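Local atomic coordinates of activated BY transcription factor SSRB (Salmonella enterica, PDB entry 2WNW), a protein that belongs to glycosyl hydrolase family 30 and combines a TIM barrel with a beta sandwich. Residues R375-G380 with V396-P401; M140-S145 with A190-N195. One frame throughout, in Å; residues are numbered along the deposited sequence.

Interaction 1. Residues R375-G380 with V396-P401; sequences RYVRPG and VGFVNP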
loop_
_atom_site.group_PDB
_atom_site.type_symbol
_atom_site.label_atom_id
_atom_site.label_comp_id
_atom_site.label_asym_id
_atom_site.label_seq_id
_atom_site.Cartn_x
_atom_site.Cartn_y
_atom_site.Cartn_z
ATOM N N ARG A 375 7.453 14.973 17.029
ATOM C CA ARG A 375 8.370 15.117 18.154
ATOM C C ARG A 375 9.670 14.344 17.955
ATOM O O ARG A 375 10.679 14.638 18.602
ATOM C CB ARG A 375 7.701 14.635 19.450
ATOM C CG ARG A 375 6.440 15.404 19.824
ATOM C CD ARG A 375 5.680 14.719 20.954
ATOM N NE ARG A 375 6.288 14.945 22.262
ATOM C CZ ARG A 375 6.158 16.068 22.965
ATOM N NH1 ARG A 375 5.441 17.080 22.491
ATOM N NH2 ARG A 375 6.737 16.176 24.153
ATOM N N TYR A 376 9.661 13.381 17.040
ATOM C CA TYR A 376 10.837 12.539 16.834
ATOM C C TYR A 376 11.472 12.507 15.452
ATOM O O TYR A 376 12.648 12.165 15.328
ATOM C CB TYR A 376 10.482 11.111 17.260
ATOM C CG TYR A 376 9.690 11.089 18.544
ATOM C CD1 TYR A 376 10.292 11.397 19.765
ATOM C CD2 TYR A 376 8.316 10.858 18.529
ATOM C CE1 TYR A 376 9.543 11.484 20.934
ATOM C CE2 TYR A 376 7.559 10.944 19.689
ATOM C CZ TYR A 376 8.175 11.263 20.886
ATOM O OH TYR A 376 7.415 11.403 22.022
ATOM N N VAL A 377 10.710 12.844 14.416
ATOM C CA VAL A 377 11.240 12.831 13.054
ATOM C C VAL A 377 11.685 14.240 12.667
ATOM O O VAL A 377 10.925 15.200 12.799
ATOM C CB VAL A 377 10.172 12.315 12.055
ATOM C CG1 VAL A 377 10.763 12.216 10.660
ATOM C CG2 VAL A 377 9.655 10.950 12.512
ATOM N N ARG A 378 12.920 14.358 12.187
ATOM C CA ARG A 378 13.480 15.658 11.820
ATOM C C ARG A 378 13.524 15.919 10.320
ATOM O O ARG A 378 13.528 14.989 9.513
ATOM C CB ARG A 378 14.903 15.785 12.373
ATOM C CG ARG A 378 15.035 15.566 13.873
ATOM C CD ARG A 378 16.254 14.698 14.144
ATOM N NE ARG A 378 16.570 14.561 15.563
ATOM C CZ ARG A 378 17.396 13.639 16.052
ATOM N NH1 ARG A 378 17.981 12.769 15.238
ATOM N NH2 ARG A 378 17.651 13.593 17.354
ATOM N N PRO A 379 13.566 17.204 9.927
ATOM C CA PRO A 379 13.622 17.563 8.508
ATOM C C PRO A 379 14.832 16.882 7.878
ATOM O O PRO A 379 15.888 16.798 8.505
ATOM C CB PRO A 379 13.776 19.080 8.546
ATOM C CG PRO A 379 13.025 19.460 9.778
ATOM C CD PRO A 379 13.489 18.412 10.768
ATOM N N GLY A 380 14.677 16.385 6.655
ATOM C CA GLY A 380 15.783 15.720 5.985
ATOM C C GLY A 380 15.808 14.212 6.172
ATOM O O GLY A 380 16.523 13.502 5.462
ATOM N N VAL A 396 4.942 2.945 9.778
ATOM C CA VAL A 396 5.841 3.616 8.846
ATOM C C VAL A 396 7.085 4.012 9.631
ATOM O O VAL A 396 6.989 4.452 10.776
ATOM C CB VAL A 396 5.194 4.864 8.194
ATOM C CG1 VAL A 396 4.877 5.920 9.240
ATOM C CG2 VAL A 396 6.123 5.424 7.116
ATOM N N GLY A 397 8.253 3.824 9.026
ATOM C CA GLY A 397 9.491 4.157 9.707
ATOM C C GLY A 397 10.325 5.175 8.964
ATOM O O GLY A 397 10.171 5.358 7.758
ATOM N N PHE A 398 11.218 5.832 9.698
ATOM C CA PHE A 398 12.093 6.855 9.141
ATOM C C PHE A 398 13.499 6.684 9.703
ATOM O O PHE A 398 13.696 6.025 10.721
ATOM C CB PHE A 398 11.632 8.254 9.559
ATOM C CG PHE A 398 10.185 8.548 9.281
ATOM C CD1 PHE A 398 9.821 9.304 8.174
ATOM C CD2 PHE A 398 9.192 8.128 10.163
ATOM C CE1 PHE A 398 8.486 9.650 7.950
ATOM C CE2 PHE A 398 7.857 8.465 9.951
ATOM C CZ PHE A 398 7.504 9.231 8.842
ATOM N N VAL A 399 14.467 7.290 9.029
ATOM C CA VAL A 399 15.839 7.292 9.500
ATOM C C VAL A 399 16.229 8.762 9.476
ATOM O O VAL A 399 16.300 9.374 8.407
ATOM C CB VAL A 399 16.799 6.509 8.581
ATOM C CG1 VAL A 399 18.219 6.603 9.141
ATOM C CG2 VAL A 399 16.378 5.049 8.494
ATOM N N ASN A 400 16.445 9.341 10.652
ATOM C CA ASN A 400 16.824 10.743 10.730
ATOM C C ASN A 400 18.209 10.957 10.140
ATOM O O ASN A 400 18.979 10.010 9.974
ATOM C CB ASN A 400 16.786 11.241 12.176
ATOM C CG ASN A 400 15.372 11.504 12.660
ATOM O OD1 ASN A 400 14.539 12.010 11.908
ATOM N ND2 ASN A 400 15.096 11.176 13.918
ATOM N N PRO A 401 18.540 12.212 9.804
ATOM C CA PRO A 401 19.846 12.523 9.228
ATOM C C PRO A 401 21.019 11.977 10.038
ATOM O O PRO A 401 22.027 11.568 9.469
ATOM C CB PRO A 401 19.833 14.046 9.169
ATOM C CG PRO A 401 18.396 14.341 8.877
ATOM C CD PRO A 401 17.686 13.414 9.842
#

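Interaction 2. Residues M140-S145 with A190-N195; sequences MASPWS and ALSVQN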
loop_
_atom_site.group_PDB
_atom_site.type_symbol
_atom_site.label_atom_id
_atom_site.label_comp_id
_atom_site.label_asym_id
_atom_site.label_seq_id
_atom_site.Cartn_x
_atom_site.Cartn_y
_atom_site.Cartn_z
ATOM N N MET A 140 5.282 28.117 4.167
ATOM C CA MET A 140 4.615 28.048 2.874
ATOM C C MET A 140 3.413 28.991 2.866
ATOM O O MET A 140 2.667 29.059 3.840
ATOM C CB MET A 140 4.144 26.618 2.615
ATOM C CG MET A 140 3.403 26.417 1.302
ATOM S SD MET A 140 2.915 24.690 1.116
ATOM C CE MET A 140 2.060 24.712 -0.454
ATOM N N ALA A 141 3.231 29.720 1.770
ATOM C CA ALA A 141 2.109 30.646 1.656
ATOM C C ALA A 141 1.255 30.245 0.462
ATOM O O ALA A 141 1.783 29.892 -0.595
ATOM C CB ALA A 141 2.616 32.080 1.492
ATOM N N SER A 142 -0.065 30.287 0.644
ATOM C CA SER A 142 -1.020 29.923 -0.401
ATOM C C SER A 142 -2.198 30.890 -0.404
ATOM O O SER A 142 -2.664 31.306 0.654
ATOM C CB SER A 142 -1.583 28.514 -0.161
ATOM O OG SER A 142 -0.565 27.536 -0.069
ATOM N N PRO A 143 -2.697 31.253 -1.597
ATOM C CA PRO A 143 -3.836 32.170 -1.676
ATOM C C PRO A 143 -5.141 31.384 -1.780
ATOM O O PRO A 143 -5.169 30.289 -2.336
ATOM C CB PRO A 143 -3.584 32.952 -2.972
ATOM C CG PRO A 143 -2.228 32.480 -3.479
ATOM C CD PRO A 143 -2.056 31.107 -2.911
ATOM N N TRP A 144 -6.211 31.942 -1.231
ATOM C CA TRP A 144 -7.522 31.329 -1.327
ATOM C C TRP A 144 -8.260 32.123 -2.412
ATOM O O TRP A 144 -9.145 31.605 -3.094
ATOM C CB TRP A 144 -8.262 31.423 0.011
ATOM C CG TRP A 144 -8.168 30.176 0.868
ATOM C CD1 TRP A 144 -9.201 29.355 1.225
ATOM C CD2 TRP A 144 -6.994 29.635 1.498
ATOM N NE1 TRP A 144 -8.747 28.343 2.039
ATOM C CE2 TRP A 144 -7.399 28.490 2.223
ATOM C CE3 TRP A 144 -5.643 30.006 1.520
ATOM C CZ2 TRP A 144 -6.499 27.711 2.966
ATOM C CZ3 TRP A 144 -4.744 29.229 2.262
ATOM C CH2 TRP A 144 -5.181 28.095 2.974
ATOM N N SER A 145 -7.884 33.389 -2.577
ATOM C CA SER A 145 -8.508 34.226 -3.603
ATOM C C SER A 145 -7.842 35.573 -3.841
ATOM O O SER A 145 -7.392 36.229 -2.905
ATOM C CB SER A 145 -9.984 34.487 -3.266
ATOM O OG SER A 145 -10.568 35.388 -4.206
ATOM N N ALA A 190 8.181 28.445 0.368
ATOM C CA ALA A 190 7.309 27.721 -0.547
ATOM C C ALA A 190 5.990 28.439 -0.790
ATOM O O ALA A 190 5.507 29.188 0.060
ATOM C CB ALA A 190 7.038 26.322 -0.009
ATOM N N LEU A 191 5.418 28.188 -1.963
ATOM C CA LEU A 191 4.144 28.768 -2.360
ATOM C C LEU A 191 3.324 27.726 -3.101
ATOM O O LEU A 191 3.864 26.743 -3.607
ATOM C CB LEU A 191 4.360 29.923 -3.343
ATOM C CG LEU A 191 5.176 31.155 -2.964
ATOM C CD1 LEU A 191 5.483 31.957 -4.227
ATOM C CD2 LEU A 191 4.400 31.986 -1.963
ATOM N N SER A 192 2.014 27.932 -3.140
ATOM C CA SER A 192 1.160 27.087 -3.957
ATOM C C SER A 192 0.481 28.181 -4.780
ATOM O O SER A 192 0.369 29.323 -4.320
ATOM C CB SER A 192 0.155 26.272 -3.130
ATOM O OG SER A 192 -0.897 27.055 -2.607
ATOM N N VAL A 193 0.078 27.871 -6.004
ATOM C CA VAL A 193 -0.561 28.868 -6.856
ATOM C C VAL A 193 -1.935 29.267 -6.347
ATOM O O VAL A 193 -2.288 30.445 -6.340
ATOM C CB VAL A 193 -0.714 28.348 -8.304
ATOM C CG1 VAL A 193 -1.634 29.271 -9.098
ATOM C CG2 VAL A 193 0.651 28.272 -8.967
ATOM N N GLN A 194 -2.704 28.276 -5.914
ATOM C CA GLN A 194 -4.057 28.512 -5.436
ATOM C C GLN A 194 -4.567 27.328 -4.629
ATOM O O GLN A 194 -4.343 26.170 -4.990
ATOM C CB GLN A 194 -4.978 28.742 -6.640
ATOM C CG GLN A 194 -6.467 28.680 -6.347
ATOM C CD GLN A 194 -6.953 29.856 -5.526
ATOM O OE1 GLN A 194 -6.545 30.992 -5.753
ATOM N NE2 GLN A 194 -7.851 29.593 -4.584
ATOM N N ASN A 195 -5.252 27.628 -3.532
ATOM C CA ASN A 195 -5.829 26.594 -2.689
ATOM C C ASN A 195 -7.036 26.023 -3.440
ATOM O O ASN A 195 -7.909 26.779 -3.879
ATOM C CB ASN A 195 -6.296 27.204 -1.361
ATOM C CG ASN A 195 -7.023 26.202 -0.476
ATOM O OD1 ASN A 195 -6.429 25.243 0.018
ATOM N ND2 ASN A 195 -8.318 26.418 -0.280
#

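Interaction 1. Residues R375-G380 with V396-P401
R378 and N400 are the pair with the closest CA atoms, 6.0 Å apart. The touching parts run at 62° to each other. Residues 375-380 form the irregular link from helix 365-374 to strand 382-388. Residues 396-401 are the end of strand 393-399, part of the beta sandwich, and the turn after it. The N400 side chain ties the link to that sandwich. Its CG lies anti to the carbonyl carbon (chi1 -77°), which carries the amide to the link. There N400 ND2 donates to Y376 O at 3.0 Å, in the plane of that carbonyl. N400 OD1 accepts a hydrogen bond from R378 N at 2.9 Å along a nearly straight N-H line, though the donor sits above the plane of the amide carbonyl. N400 ND2 has a second acceptor in E404. The R378 side chain crosses that of N400 at about a right angle, with R378 CD 3.6 Å from N400 CG. Its guanidinium forms a salt bridge with D402. Deeper in, V377 CG2 sits over one face of the F398 ring, 4.1 Å from the centroid, a CH-pi contact. F321 meets the same ring edge-to-face. At the outer end, P401 CG rests 3.5 Å from P379 O. Both ends of one buried amide are thus used: ND2 has two acceptors and OD1 a backbone N-H. This fixes which way the amide is turned.

Interaction 2. Residues M140-S145 with A190-N195
Q194 NE2 bonds two carbonyls: W144 O at 2.8 Å, from above that carbonyl's plane, and N195 O at 2.9 Å. The first bond joins the loops that follow strands 138-143 and 190-192, parallel neighbours in the eight-stranded TIM barrel; the second stays within 190-195. Earlier along the strands the pairing is regular: A141 N donates to A190 O, and S192 N to A141 O. M140 and A190 share one face of the sheet, A141 and L191 the other. The extended M140 chain (chi1 179°) brings M140 CE to 3.6 Å from S192 CB. Next, S142 OG donates to S192 OG at 2.6 Å. R87 also bonds the first hydroxyl and D239 the second, so both buried groups have further partners. Beyond the strands, N195 N donates to P143 O at 2.9 Å. The N195 side chain then stacks on the W144 indole, the two planes 22° apart. Its CB stands over the six-membered ring, a CH-pi contact, while its OD1 bonds R87. W144 NE1 bonds a glycerol, probably from the crystallisation liquor. N195 ND2 lies 3.0 Å from W144 NE1, but both are donors and they form no hydrogen bond.

Interactions 1 and 2 lie on opposite sides of the chain's centre. Their centres are 26 Å apart, their nearest atoms about 13 Å, and they do not touch. Interaction 2 is wholly buried and belongs to the barrel. Interaction 1 is partly buried and ties the link after helix 365-374 to the beta sandwich. The two come one after the other along the chain. A bound glycerol lies about 3 Å from the W144 side chain of interaction 2, at the C-terminal ends of the barrel strands, where TIM barrels generally hold their active sites. That suggests a pocket there. No atom of interaction 1 comes within about 20 Å of the W144 side chain.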